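Local coordinates for protein neutral ceramidase (Pseudomonas aeruginosa, PDB 2ZWS) that hydrolyses the N-acyl linkage of ceramides to give sphingosine and free fatty acid, and also runs the reverse synthesis, using a bound zinc ion, at residues D87-V91 with D296-R300; K81-Y86 with I134-Q138; V91-H97 with N439-N443; Q402-A408 with I433-N439; M397-G401 with A430-R434. One frame throughout, in Å; residues are numbered along the deposited sequence.

Contact 1 (D87-V91 with D296-R300). With PLM (palmitic acid), chain G.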
# COMPACT_ATOMS: atom_id res chain seq x y z
N ASP A 87 -18.52 7.79 7.42
CA ASP A 87 -18.14 9.02 6.75
C ASP A 87 -16.65 9.34 7.01
O ASP A 87 -15.88 8.50 7.48
CB ASP A 87 -19.06 10.18 7.14
CG ASP A 87 -18.99 10.54 8.62
OD1 ASP A 87 -18.01 10.19 9.32
OD2 ASP A 87 -19.93 11.23 9.08
N GLU A 88 -16.23 10.55 6.66
CA GLU A 88 -14.82 10.88 6.81
C GLU A 88 -14.33 10.75 8.24
O GLU A 88 -13.13 10.52 8.47
CB GLU A 88 -14.52 12.29 6.30
CG GLU A 88 -15.49 13.37 6.75
CD GLU A 88 -16.57 13.64 5.72
OE1 GLU A 88 -16.43 14.61 4.93
OE2 GLU A 88 -17.53 12.86 5.65
N ASN A 89 -15.22 10.89 9.22
CA ASN A 89 -14.78 10.81 10.61
C ASN A 89 -14.41 9.40 11.07
O ASN A 89 -13.64 9.26 12.00
CB ASN A 89 -15.84 11.37 11.54
CG ASN A 89 -16.15 12.82 11.25
OD1 ASN A 89 -15.25 13.63 11.17
ND2 ASN A 89 -17.42 13.13 11.08
N ASN A 90 -14.96 8.36 10.45
CA ASN A 90 -14.72 7.03 11.02
C ASN A 90 -14.16 6.00 10.04
O ASN A 90 -14.22 4.79 10.31
CB ASN A 90 -15.97 6.49 11.73
CG ASN A 90 -17.05 6.08 10.76
OD1 ASN A 90 -17.08 6.55 9.62
ND2 ASN A 90 -17.97 5.23 11.23
N VAL A 91 -13.57 6.48 8.94
CA VAL A 91 -12.97 5.58 7.96
C VAL A 91 -11.53 6.04 7.73
O VAL A 91 -11.32 7.20 7.32
CB VAL A 91 -13.77 5.60 6.60
CG1 VAL A 91 -13.02 4.77 5.56
CG2 VAL A 91 -15.23 5.14 6.75
N ASP A 296 -13.42 6.82 19.61
CA ASP A 296 -13.71 8.19 19.21
C ASP A 296 -12.85 8.50 18.01
O ASP A 296 -11.93 7.73 17.65
CB ASP A 296 -13.36 9.15 20.37
CG ASP A 296 -14.06 10.50 20.28
OD1 ASP A 296 -14.86 10.76 19.36
OD2 ASP A 296 -13.80 11.31 21.19
N SER A 297 -13.15 9.63 17.38
CA SER A 297 -12.33 10.03 16.25
C SER A 297 -12.54 11.50 15.91
O SER A 297 -13.55 12.13 16.31
CB SER A 297 -12.68 9.18 15.03
OG SER A 297 -14.03 9.43 14.66
N ARG A 298 -11.57 12.04 15.15
CA ARG A 298 -11.73 13.37 14.55
C ARG A 298 -11.12 13.33 13.16
O ARG A 298 -10.25 12.50 12.87
CB ARG A 298 -11.02 14.46 15.37
CG ARG A 298 -11.63 14.74 16.73
CD ARG A 298 -13.03 15.39 16.68
NE ARG A 298 -13.43 15.82 18.02
CZ ARG A 298 -13.87 14.98 18.96
NH1 ARG A 298 -13.99 13.68 18.72
NH2 ARG A 298 -14.18 15.44 20.16
N PHE A 299 -11.60 14.23 12.31
CA PHE A 299 -11.13 14.31 10.94
C PHE A 299 -11.32 15.74 10.45
O PHE A 299 -12.35 16.37 10.74
CB PHE A 299 -11.95 13.40 10.02
CG PHE A 299 -11.62 13.56 8.56
CD1 PHE A 299 -10.70 12.72 7.95
CD2 PHE A 299 -12.23 14.57 7.79
CE1 PHE A 299 -10.35 12.88 6.62
CE2 PHE A 299 -11.90 14.71 6.46
CZ PHE A 299 -10.97 13.89 5.87
N ARG A 300 -10.35 16.22 9.68
CA ARG A 300 -10.42 17.53 9.07
C ARG A 300 -9.68 17.54 7.75
O ARG A 300 -8.53 17.12 7.71
CB ARG A 300 -9.71 18.54 10.01
CG ARG A 300 -10.54 19.69 10.28
CD ARG A 300 -9.78 20.97 10.19
NE ARG A 300 -8.63 21.12 11.06
CZ ARG A 300 -7.86 22.21 11.03
NH1 ARG A 300 -8.16 23.18 10.18
NH2 ARG A 300 -6.81 22.35 11.85
C1 PLM G . -17.78 15.92 19.06
O1 PLM G . -18.25 14.77 18.85
O2 PLM G . -17.18 16.15 20.14
C2 PLM G . -17.94 17.02 18.03
C3 PLM G . -17.47 16.51 16.67
C4 PLM G . -17.78 17.53 15.59
C5 PLM G . -19.24 17.57 15.14
C6 PLM G . -19.34 18.37 13.85
C7 PLM G . -19.74 19.82 14.13
C8 PLM G . -18.58 20.79 13.95
C9 PLM G . -19.07 22.24 14.01
CA PLM G . -18.28 23.06 15.03
CB PLM G . -17.13 23.81 14.37
CC PLM G . -15.86 23.64 15.19
CD PLM G . -15.29 24.99 15.62
CE PLM G . -14.31 24.85 16.79
CF PLM G . -12.88 24.65 16.31
CG PLM G . -12.20 25.98 15.98
O HOH W 1 -14.22 15.32 13.28
O HOH W 2 -15.20 16.03 10.18

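Contact 2 (K81-Y86 with I134-Q138)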
# COMPACT_ATOMS: atom_id res chain seq x y z
N LYS A 81 -24.20 3.60 -0.16
CA LYS A 81 -24.67 2.25 0.08
C LYS A 81 -25.07 2.03 1.54
O LYS A 81 -25.98 1.22 1.84
CB LYS A 81 -23.65 1.23 -0.40
CG LYS A 81 -24.25 -0.15 -0.68
CD LYS A 81 -23.38 -0.95 -1.61
CE LYS A 81 -23.80 -2.40 -1.61
NZ LYS A 81 -22.90 -3.25 -2.43
N TYR A 82 -24.41 2.76 2.45
CA TYR A 82 -24.58 2.59 3.90
C TYR A 82 -24.81 3.92 4.61
O TYR A 82 -24.01 4.31 5.45
CB TYR A 82 -23.39 1.80 4.49
CG TYR A 82 -23.20 0.50 3.75
CD1 TYR A 82 -22.16 0.34 2.83
CD2 TYR A 82 -24.12 -0.55 3.90
CE1 TYR A 82 -22.02 -0.85 2.11
CE2 TYR A 82 -24.00 -1.73 3.18
CZ TYR A 82 -22.94 -1.88 2.29
OH TYR A 82 -22.82 -3.05 1.58
N PRO A 83 -25.92 4.61 4.28
CA PRO A 83 -26.06 5.98 4.78
C PRO A 83 -26.11 6.04 6.29
O PRO A 83 -26.79 5.22 6.91
CB PRO A 83 -27.40 6.46 4.18
CG PRO A 83 -28.10 5.24 3.73
CD PRO A 83 -27.07 4.20 3.44
N GLY A 84 -25.38 6.99 6.86
CA GLY A 84 -25.35 7.18 8.31
C GLY A 84 -24.38 6.27 9.04
O GLY A 84 -24.16 6.45 10.24
N VAL A 85 -23.78 5.31 8.34
CA VAL A 85 -22.89 4.36 8.99
C VAL A 85 -21.44 4.84 8.96
O VAL A 85 -20.74 4.82 9.98
CB VAL A 85 -22.98 2.98 8.33
CG1 VAL A 85 -22.06 2.00 9.02
CG2 VAL A 85 -24.45 2.42 8.35
N TYR A 86 -21.01 5.25 7.77
CA TYR A 86 -19.62 5.66 7.54
C TYR A 86 -19.55 7.07 7.00
O TYR A 86 -20.40 7.47 6.22
CB TYR A 86 -18.93 4.74 6.54
CG TYR A 86 -18.88 3.30 6.97
CD1 TYR A 86 -19.63 2.32 6.30
CD2 TYR A 86 -18.10 2.91 8.05
CE1 TYR A 86 -19.59 1.00 6.70
CE2 TYR A 86 -18.05 1.58 8.46
CZ TYR A 86 -18.79 0.63 7.77
OH TYR A 86 -18.77 -0.69 8.17
N ILE A 134 -14.61 -3.59 3.14
CA ILE A 134 -15.39 -3.07 4.27
C ILE A 134 -16.71 -3.80 4.35
O ILE A 134 -17.13 -4.18 5.44
CB ILE A 134 -15.59 -1.54 4.13
CG1 ILE A 134 -14.24 -0.79 4.24
CG2 ILE A 134 -16.53 -0.96 5.21
CD1 ILE A 134 -14.28 0.71 3.77
N GLU A 135 -17.33 -4.05 3.21
CA GLU A 135 -18.57 -4.82 3.15
C GLU A 135 -18.37 -6.21 3.75
O GLU A 135 -19.23 -6.71 4.51
CB GLU A 135 -19.03 -4.92 1.71
CG GLU A 135 -19.51 -3.61 1.19
CD GLU A 135 -19.98 -3.71 -0.26
OE1 GLU A 135 -19.45 -4.55 -1.02
OE2 GLU A 135 -20.87 -2.92 -0.63
N ARG A 136 -17.25 -6.84 3.40
CA ARG A 136 -16.95 -8.16 3.92
C ARG A 136 -16.70 -8.12 5.42
O ARG A 136 -17.19 -8.97 6.15
CB ARG A 136 -15.78 -8.82 3.19
CG ARG A 136 -16.14 -9.11 1.76
CD ARG A 136 -14.95 -9.58 0.95
NE ARG A 136 -15.41 -10.19 -0.31
CZ ARG A 136 -14.59 -10.70 -1.24
NH1 ARG A 136 -13.28 -10.64 -1.08
NH2 ARG A 136 -15.10 -11.24 -2.34
N ALA A 137 -15.94 -7.13 5.87
CA ALA A 137 -15.66 -6.97 7.28
C ALA A 137 -16.91 -6.75 8.10
O ALA A 137 -17.10 -7.39 9.13
CB ALA A 137 -14.63 -5.86 7.52
N GLN A 138 -17.78 -5.83 7.67
CA GLN A 138 -18.97 -5.54 8.44
C GLN A 138 -19.97 -6.70 8.47
O GLN A 138 -20.76 -6.78 9.40
CB GLN A 138 -19.63 -4.27 7.96
CG GLN A 138 -20.30 -4.42 6.61
CD GLN A 138 -20.83 -3.12 6.06
OE1 GLN A 138 -21.58 -3.11 5.08
NE2 GLN A 138 -20.47 -2.01 6.70

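Contact 3 (V91-H97 with N439-N443). With ZN (zinc ion), chain B.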
# COMPACT_ATOMS: atom_id res chain seq x y z
N VAL A 91 -13.57 6.48 8.94
CA VAL A 91 -12.97 5.58 7.96
C VAL A 91 -11.53 6.04 7.73
O VAL A 91 -11.32 7.20 7.32
CB VAL A 91 -13.77 5.60 6.60
CG1 VAL A 91 -13.02 4.77 5.56
CG2 VAL A 91 -15.23 5.14 6.75
N MET A 92 -10.56 5.15 7.98
CA MET A 92 -9.14 5.47 7.72
C MET A 92 -8.61 4.51 6.68
O MET A 92 -8.73 3.31 6.83
CB MET A 92 -8.29 5.36 9.00
CG MET A 92 -6.85 5.78 8.81
SD MET A 92 -5.86 5.68 10.33
CE MET A 92 -6.69 6.91 11.37
N LEU A 93 -7.99 5.07 5.63
CA LEU A 93 -7.41 4.25 4.57
C LEU A 93 -5.91 4.46 4.57
O LEU A 93 -5.48 5.61 4.60
CB LEU A 93 -7.97 4.69 3.20
CG LEU A 93 -9.48 4.75 3.02
CD1 LEU A 93 -9.80 5.16 1.58
CD2 LEU A 93 -10.18 3.42 3.35
N ALA A 94 -5.12 3.40 4.60
CA ALA A 94 -3.67 3.53 4.62
C ALA A 94 -3.06 2.55 3.63
O ALA A 94 -3.73 1.63 3.15
CB ALA A 94 -3.16 3.29 6.01
N ALA A 95 -1.80 2.78 3.29
CA ALA A 95 -1.12 1.94 2.31
C ALA A 95 0.20 1.39 2.86
O ALA A 95 0.86 2.03 3.71
CB ALA A 95 -0.82 2.78 1.09
N THR A 96 0.61 0.25 2.30
CA THR A 96 1.85 -0.40 2.69
C THR A 96 3.08 0.23 2.01
O THR A 96 4.23 -0.03 2.42
CB THR A 96 1.87 -1.87 2.23
OG1 THR A 96 1.74 -1.90 0.79
CG2 THR A 96 0.80 -2.70 2.94
N HIS A 97 2.84 1.00 0.94
CA HIS A 97 3.93 1.65 0.17
C HIS A 97 4.74 0.66 -0.66
O HIS A 97 5.92 0.86 -0.93
CB HIS A 97 4.81 2.49 1.07
CG HIS A 97 5.61 3.54 0.37
ND1 HIS A 97 5.10 4.30 -0.66
CD2 HIS A 97 6.84 4.04 0.65
CE1 HIS A 97 6.02 5.19 -1.03
NE2 HIS A 97 7.08 5.06 -0.24
N ASN A 439 0.48 6.44 11.79
CA ASN A 439 0.36 5.73 10.52
C ASN A 439 0.47 6.71 9.36
O ASN A 439 -0.49 7.41 9.07
CB ASN A 439 -0.98 4.97 10.50
CG ASN A 439 -1.05 3.88 9.42
OD1 ASN A 439 -0.46 4.00 8.32
ND2 ASN A 439 -1.80 2.84 9.72
N GLY A 440 1.65 6.80 8.73
CA GLY A 440 1.86 7.59 7.50
C GLY A 440 1.16 6.91 6.32
O GLY A 440 0.58 5.82 6.48
N TYR A 441 1.22 7.54 5.15
CA TYR A 441 0.61 6.99 3.93
C TYR A 441 -0.90 6.77 4.09
O TYR A 441 -1.45 5.82 3.53
CB TYR A 441 1.25 5.65 3.52
CG TYR A 441 2.76 5.69 3.48
CD1 TYR A 441 3.43 6.09 2.32
CD2 TYR A 441 3.52 5.36 4.61
CE1 TYR A 441 4.85 6.14 2.28
CE2 TYR A 441 4.91 5.41 4.60
CZ TYR A 441 5.57 5.81 3.44
OH TYR A 441 6.93 5.86 3.47
N ALA A 442 -1.57 7.66 4.82
CA ALA A 442 -3.02 7.50 5.05
C ALA A 442 -3.86 8.61 4.42
O ALA A 442 -3.53 9.81 4.55
CB ALA A 442 -3.33 7.43 6.56
N ASN A 443 -4.94 8.21 3.73
CA ASN A 443 -6.00 9.08 3.23
C ASN A 443 -5.67 10.00 2.05
O ASN A 443 -6.59 10.37 1.31
CB ASN A 443 -6.67 9.88 4.35
CG ASN A 443 -7.29 9.00 5.43
OD1 ASN A 443 -7.25 9.36 6.63
ND2 ASN A 443 -7.91 7.91 5.03
ZN ZN B . 8.73 6.47 -0.24
O HOH W 3 9.08 6.00 -2.27

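Contact 4 (Q402-A408 with I433-N439)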
# COMPACT_ATOMS: atom_id res chain seq x y z
N GLN A 402 -7.17 3.12 25.23
CA GLN A 402 -5.99 3.95 25.60
C GLN A 402 -5.03 4.19 24.44
O GLN A 402 -3.93 4.73 24.63
CB GLN A 402 -5.23 3.32 26.78
CG GLN A 402 -4.47 2.03 26.43
CD GLN A 402 -5.22 0.72 26.71
OE1 GLN A 402 -4.59 -0.27 27.11
NE2 GLN A 402 -6.52 0.70 26.47
N LEU A 403 -5.43 3.75 23.24
CA LEU A 403 -4.62 3.96 22.02
C LEU A 403 -5.13 5.12 21.21
O LEU A 403 -6.33 5.33 21.11
CB LEU A 403 -4.71 2.75 21.09
CG LEU A 403 -4.46 1.39 21.70
CD1 LEU A 403 -4.53 0.35 20.57
CD2 LEU A 403 -3.12 1.35 22.40
N GLU A 404 -4.20 5.86 20.62
CA GLU A 404 -4.59 6.80 19.57
C GLU A 404 -3.82 6.46 18.32
O GLU A 404 -2.62 6.19 18.39
CB GLU A 404 -4.34 8.26 19.94
CG GLU A 404 -5.46 8.86 20.74
CD GLU A 404 -5.24 10.34 21.08
OE1 GLU A 404 -4.07 10.79 21.19
OE2 GLU A 404 -6.26 11.03 21.26
N LEU A 405 -4.53 6.45 17.20
CA LEU A 405 -3.97 6.08 15.92
C LEU A 405 -4.10 7.31 15.03
O LEU A 405 -5.19 7.84 14.83
CB LEU A 405 -4.76 4.90 15.37
CG LEU A 405 -4.46 4.45 13.94
CD1 LEU A 405 -2.99 4.01 13.77
CD2 LEU A 405 -5.40 3.34 13.50
N LEU A 406 -2.97 7.80 14.53
CA LEU A 406 -2.98 8.98 13.67
C LEU A 406 -2.82 8.56 12.22
O LEU A 406 -1.98 7.72 11.90
CB LEU A 406 -1.81 9.90 14.00
CG LEU A 406 -1.79 10.77 15.26
CD1 LEU A 406 -2.30 10.11 16.51
CD2 LEU A 406 -0.36 11.32 15.50
N GLY A 407 -3.63 9.17 11.35
CA GLY A 407 -3.52 8.90 9.92
C GLY A 407 -2.96 10.16 9.28
O GLY A 407 -3.62 11.22 9.28
N ALA A 408 -1.74 10.07 8.73
CA ALA A 408 -1.05 11.21 8.14
C ALA A 408 -0.79 10.99 6.65
O ALA A 408 -0.28 9.92 6.28
CB ALA A 408 0.24 11.46 8.89
N ILE A 433 -4.83 8.44 27.32
CA ILE A 433 -4.09 7.80 26.22
C ILE A 433 -2.70 7.39 26.70
O ILE A 433 -1.97 8.19 27.31
CB ILE A 433 -3.96 8.74 25.00
CG1 ILE A 433 -5.35 9.13 24.46
CG2 ILE A 433 -3.10 8.10 23.91
CD1 ILE A 433 -6.27 7.95 24.17
N ARG A 434 -2.31 6.16 26.38
CA ARG A 434 -1.01 5.63 26.80
C ARG A 434 -0.10 5.23 25.64
O ARG A 434 1.08 5.01 25.83
CB ARG A 434 -1.22 4.43 27.74
CG ARG A 434 -2.03 4.77 29.02
CD ARG A 434 -1.26 5.74 29.94
NE ARG A 434 -2.03 6.24 31.08
CZ ARG A 434 -2.59 7.45 31.17
NH1 ARG A 434 -2.49 8.35 30.18
NH2 ARG A 434 -3.25 7.79 32.27
N HIS A 435 -0.67 5.11 24.45
CA HIS A 435 0.13 4.73 23.28
C HIS A 435 -0.38 5.50 22.08
O HIS A 435 -1.59 5.59 21.86
CB HIS A 435 0.03 3.23 23.00
CG HIS A 435 0.45 2.38 24.15
ND1 HIS A 435 1.77 2.23 24.53
CD2 HIS A 435 -0.27 1.64 25.02
CE1 HIS A 435 1.84 1.43 25.58
NE2 HIS A 435 0.61 1.06 25.90
N VAL A 436 0.54 6.10 21.34
CA VAL A 436 0.18 6.84 20.12
C VAL A 436 0.88 6.17 18.95
O VAL A 436 2.09 6.00 18.97
CB VAL A 436 0.61 8.31 20.22
CG1 VAL A 436 0.32 9.06 18.93
CG2 VAL A 436 -0.10 8.98 21.41
N VAL A 437 0.09 5.70 17.98
CA VAL A 437 0.65 5.04 16.80
C VAL A 437 0.53 6.01 15.61
O VAL A 437 -0.56 6.52 15.35
CB VAL A 437 -0.10 3.75 16.47
CG1 VAL A 437 0.43 3.16 15.17
CG2 VAL A 437 0.08 2.75 17.60
N PHE A 438 1.64 6.25 14.93
CA PHE A 438 1.64 7.18 13.82
C PHE A 438 1.59 6.39 12.52
O PHE A 438 2.54 5.71 12.20
CB PHE A 438 2.92 8.02 13.88
CG PHE A 438 2.98 9.10 12.85
CD1 PHE A 438 2.58 10.39 13.13
CD2 PHE A 438 3.45 8.81 11.56
CE1 PHE A 438 2.63 11.40 12.15
CE2 PHE A 438 3.52 9.81 10.58
CZ PHE A 438 3.10 11.10 10.88
N ASN A 439 0.48 6.44 11.79
CA ASN A 439 0.36 5.73 10.52
C ASN A 439 0.47 6.71 9.36
O ASN A 439 -0.49 7.41 9.07
CB ASN A 439 -0.98 4.97 10.50
CG ASN A 439 -1.05 3.88 9.42
OD1 ASN A 439 -0.46 4.00 8.32
ND2 ASN A 439 -1.80 2.84 9.72

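Contact 5 (M397-G401 with A430-R434)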
# COMPACT_ATOMS: atom_id res chain seq x y z
N MET A 397 -7.50 11.27 13.38
CA MET A 397 -7.09 10.50 14.55
C MET A 397 -8.24 9.63 15.01
O MET A 397 -9.39 10.08 15.05
CB MET A 397 -6.67 11.39 15.72
CG MET A 397 -5.44 12.24 15.49
SD MET A 397 -5.03 13.34 16.86
CE MET A 397 -4.86 12.16 18.20
N PHE A 398 -7.92 8.36 15.33
CA PHE A 398 -8.87 7.47 15.99
C PHE A 398 -8.41 7.31 17.43
O PHE A 398 -7.21 7.21 17.69
CB PHE A 398 -8.84 6.06 15.39
CG PHE A 398 -9.54 5.92 14.06
CD1 PHE A 398 -10.25 6.97 13.48
CD2 PHE A 398 -9.49 4.70 13.40
CE1 PHE A 398 -10.88 6.81 12.25
CE2 PHE A 398 -10.14 4.53 12.17
CZ PHE A 398 -10.84 5.58 11.61
N ARG A 399 -9.36 7.27 18.36
CA ARG A 399 -9.06 6.80 19.71
C ARG A 399 -9.66 5.39 19.82
O ARG A 399 -10.85 5.18 19.51
CB ARG A 399 -9.68 7.71 20.78
CG ARG A 399 -9.59 7.03 22.15
CD ARG A 399 -10.09 7.88 23.29
NE ARG A 399 -9.76 7.20 24.54
CZ ARG A 399 -9.60 7.81 25.72
NH1 ARG A 399 -9.78 9.13 25.82
NH2 ARG A 399 -9.26 7.10 26.79
N ILE A 400 -8.83 4.43 20.24
CA ILE A 400 -9.28 3.07 20.45
C ILE A 400 -8.87 2.70 21.88
O ILE A 400 -7.72 2.32 22.12
CB ILE A 400 -8.65 2.08 19.40
CG1 ILE A 400 -8.91 2.56 17.95
CG2 ILE A 400 -9.19 0.69 19.60
CD1 ILE A 400 -8.04 1.83 16.91
N GLY A 401 -9.77 2.91 22.85
CA GLY A 401 -9.38 2.77 24.26
C GLY A 401 -8.22 3.68 24.63
O GLY A 401 -8.25 4.90 24.36
N ALA A 430 -3.67 13.26 29.71
CA ALA A 430 -4.81 13.55 30.61
C ALA A 430 -6.11 12.90 30.18
O ALA A 430 -7.03 12.74 31.00
CB ALA A 430 -5.00 15.06 30.77
N ALA A 431 -6.22 12.55 28.89
CA ALA A 431 -7.41 11.85 28.37
C ALA A 431 -7.37 10.33 28.58
O ALA A 431 -8.33 9.62 28.24
CB ALA A 431 -7.62 12.17 26.91
N GLY A 432 -6.25 9.84 29.11
CA GLY A 432 -6.07 8.43 29.41
C GLY A 432 -5.39 7.69 28.26
O GLY A 432 -5.35 6.45 28.26
N ILE A 433 -4.83 8.44 27.32
CA ILE A 433 -4.09 7.80 26.22
C ILE A 433 -2.70 7.39 26.70
O ILE A 433 -1.97 8.19 27.31
CB ILE A 433 -3.96 8.74 25.00
CG1 ILE A 433 -5.35 9.13 24.46
CG2 ILE A 433 -3.10 8.10 23.91
CD1 ILE A 433 -6.27 7.95 24.17
N ARG A 434 -2.31 6.16 26.38
CA ARG A 434 -1.01 5.63 26.80
C ARG A 434 -0.10 5.23 25.64
O ARG A 434 1.08 5.01 25.83
CB ARG A 434 -1.22 4.43 27.74
CG ARG A 434 -2.03 4.77 29.02
CD ARG A 434 -1.26 5.74 29.94
NE ARG A 434 -2.03 6.24 31.08
CZ ARG A 434 -2.59 7.45 31.17
NH1 ARG A 434 -2.49 8.35 30.18
NH2 ARG A 434 -3.25 7.79 32.27

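Contact 1 (D87-V91 with D296-R300)
Asn89 and Ser297 make the direct polar link between an Asx turn, in the loop leading from helix 68-81 to strand 91-95, and strand 295-303, an outer strand of a four-stranded mixed sheet. Ser297 OG donates to Asn89 O at 2.7 Å, arriving from above the carbonyl plane, 48° out of it.

Two waters add indirect links through the amide oxygen of Asn89. One accepts from Phe299 N at 3.0 Å and meets Asn89 OD1; the other lies between Asn89 OD1 and Phe299 O, 2.9 Å from the latter.

Inside the loop, Asp87 OD1 accepts from Asn89 N at 2.9 Å, which defines the turn, and Asp87 N donates almost straight (169°) to Asn90 OD1. Asp87 is inferred to bind substrate, and a glycerol, probably from the crystallisation liquor, is hydrogen-bonded to its OD1.

Along the strand, Arg298 turns to the opposite side from the loop. NH1 forms a salt bridge with Asp296. NH2 is hydrogen-bonded to Leu490 O and comes within 3.1 Å of O2 of a bound palmitic acid, whose carboxyl group lies over one face of the guanidinium.

The apolar part is a CH-pi contact. The carboxylate of Glu88 is paired with Lys79, while Glu88 CB sits over the Phe299 ring, 3.6 Å from its centroid and 16° off the normal.

Contact 2 (K81-Y86 with I134-Q138)
Lys81, at the C-terminal end of helix 68-81, reaches Glu135 with a chain extended beyond CG, and its NZ forms a salt bridge to Glu135 OE2 at 2.7 Å. The ammonium approaches on the syn side of the carboxylate.

Tyr82, the first residue to leave helical backbone angles, donates from OH to the same Glu135 OE2 at 3.0 Å, from the same face of the carboxylate as Lys81 NZ. That one oxygen is thus gripped by two donors, which would be expected to stabilise its negative charge. The Tyr82 ring is bracketed: Gln138 OE1 lies over one face, 3.3 Å from Tyr82 CZ, and Lys81 CG over the opposite one. The Gln138 amide stands upright on the ring (planes 89° apart), its oxygen offset toward the rim.

After the turn through Pro83 and Gly84, Tyr86 comes back to the helix. Gln138 NE2 meets Tyr86 OH at the ring edge, in plane, but the 2.6 Å bond is weak because its angle is only 127°; Arg55 NH1 is the stronger partner of this hydroxyl. Ile134 CG2 packs obliquely against the same ring, 3.8 Å from Tyr86 CZ. With CG between its backbone N and carbonyl carbon (chi1 72°), Gln138 extends its amide between the two tyrosines.

Ile134 and Tyr86 both continue onto strand 55-61, through Val59 and Val57. The contact therefore joins the end of helix 68-81 and the loop after it to the end of helix 120-138, against strand 55-61, a layered alpha/beta construction.

Contact 3 (V91-H97 with N439-N443)
His97, its ring overlaid by Tyr441, binds the zinc ion through NE2 at 2.2 Å. The site is completed by His204, Glu411, Tyr448 and a water 2.1 Å from the zinc ion. On its other nitrogen, His97 ND1 is hydrogen-bonded to Gly64 O, which, with the metal bond, helps fix the rotation of the imidazole. Tyr441 OH is hydrogen-bonded to Glu411 OE1, making Tyr441 a second-shell residue that touches two zinc ligands.

The backbones meet at a single bridge, Ala94 with Ala442, whose CA atoms are 4.0 Å apart. Asn443 N donates to Leu93 O at 2.8 Å, while the bond from Ala95 N to Tyr441 O, at 3.1 Å, is weak. CA-H...O contacts flank them: Ala442 CA faces Leu93 O, and Ala94 CA faces Tyr441 O at 3.4 Å.

The packing begins with the rings. Tyr441 CE1 sits over the centre of the His97 ring, 3.3 Å from His97 CG, but the planes are inclined by 34°, an oblique pairing. On the tyrosine, His97 CB lies over the ring face, 20° off the normal. A His97 CG anti to the backbone N (chi1 -160°) turns the imidazole toward Tyr441 and the zinc ion. Farther out the contact is apolar: Ala94 CB and Ala442 CB approach to 4.2 Å, and Ala95 CB lies beside Tyr441 CB.

Strand 91-95 thus leads into a metal ligand just beyond its C-terminal end, and the loop after strand 435-439 buttresses it: the zinc site of this neutral ceramidase, with His97 in the first shell and Tyr441 in the second.

Contact 4 (Q402-A408 with I433-N439)
Leu403 to Gly407 pair in parallel with His435 to Asn439, the strand axes 4.8 Å apart and inclined by 17°, and backbone bonds alternate from Glu404 N to His435 O through to Ala408 N with Asn439 O. At the start of the pairing Gln402 O is shared: it takes a straight bond from Arg434 N at 2.8 Å (170°), in its carbonyl plane, and a longer one from His435 N at 3.3 Å.

On one face Glu404 crosses Ile433 at about a right angle, with Ile433 CG1 3.6 Å from Glu404 CD. The aliphatic branch of Ile433 thus covers a buried carboxylate, whose OE1 is satisfied by Ser428 OG. Next along, Leu406 divides its methyls: CD1 lies 3.7 Å from Val436 CG1, and CD2 turns to Phe438 CD1. Phe438 CG is anti to the backbone N (chi1 -175°), which carries the ring along the sheet until its CZ stands 3.5 Å from Ala408 CB.

Helix 414-428, which links the two strands in sequence, packs on this same face through Val424 on Glu404 and Gln425 on Val436; parallel neighbours joined through a helix make a beta-alpha-beta unit. Helix 471-488 covers the same side, with Phe479 against Leu406.

The other face carries Leu403, Leu405, His435 and Val437. In the conformer given, Leu403 CD2 packs on His435 CB, while the imidazole stacks on Tyr148 and its NE2 bonds to Glu289. Leu405 CD1 meets Val437 CG1 at 3.8 Å, and both residues rest on Trp200 of strand 194-200.

Contact 5 (M397-G401 with A430-R434)
Ala431 O is gripped by two nitrogens of Arg399: NH1 donates at 2.9 Å, and NH2 adds a weak bond to the same Ala431 O at 3.1 Å. The oxygen lies at the guanidinium edge, tilted 20° from its plane, whereas NH1 stands above the carbonyl plane, 35° out of it. A third nitrogen turns back to its own segment, NE donating to Gly401 O at 2.8 Å.

The chain of Arg399 is extended from CG to NE, with CG anti to the backbone N (chi1 168°), and this reach takes the guanidinium from strand 392-400 across to the loop after helix 414-428. Over one face of the guanidinium lies the methyl Ile433 CD1, 3.6 Å from Arg399 NE. The same methyl also approaches Gly401 O at 3.6 Å.

Gly401, with positive phi, occupies the turn leading into strand 403-407, and Gly432, also with positive phi, carries the loop past Arg399 NH2.

Two neutral carbonyls, one from each segment, thus hold the guanidinium's rotation; the nearby Glu294 is only a long, weak ion partner. Charge-dipole attraction to these oxygens probably helps hold the charged group, with Ile433 shielding one face.

From the N terminus, helix 68-81 runs into residues 81-86, which contact 2 ties to helix 120-138. Residues 87-91 follow at once and are held by contact 1 to strand 295-303, so contacts 1 and 2 cross. Contact 3, from strand 91-95 to the loop after strand 435-439, shares Val91 with contact 1, crosses both earlier contacts and closes the longest loop. Contacts 4 and 5 fall within that loop and end on a common stretch, Ile433 and Arg434. Strands 295-303, 392-400, 403-407 and 435-439 form one sheet, so contacts 1, 4 and 5 converge on it, while contact 3 ties strand 91-95 of the larger sheet to the loop after strand 435-439, reaching the zinc site through His97.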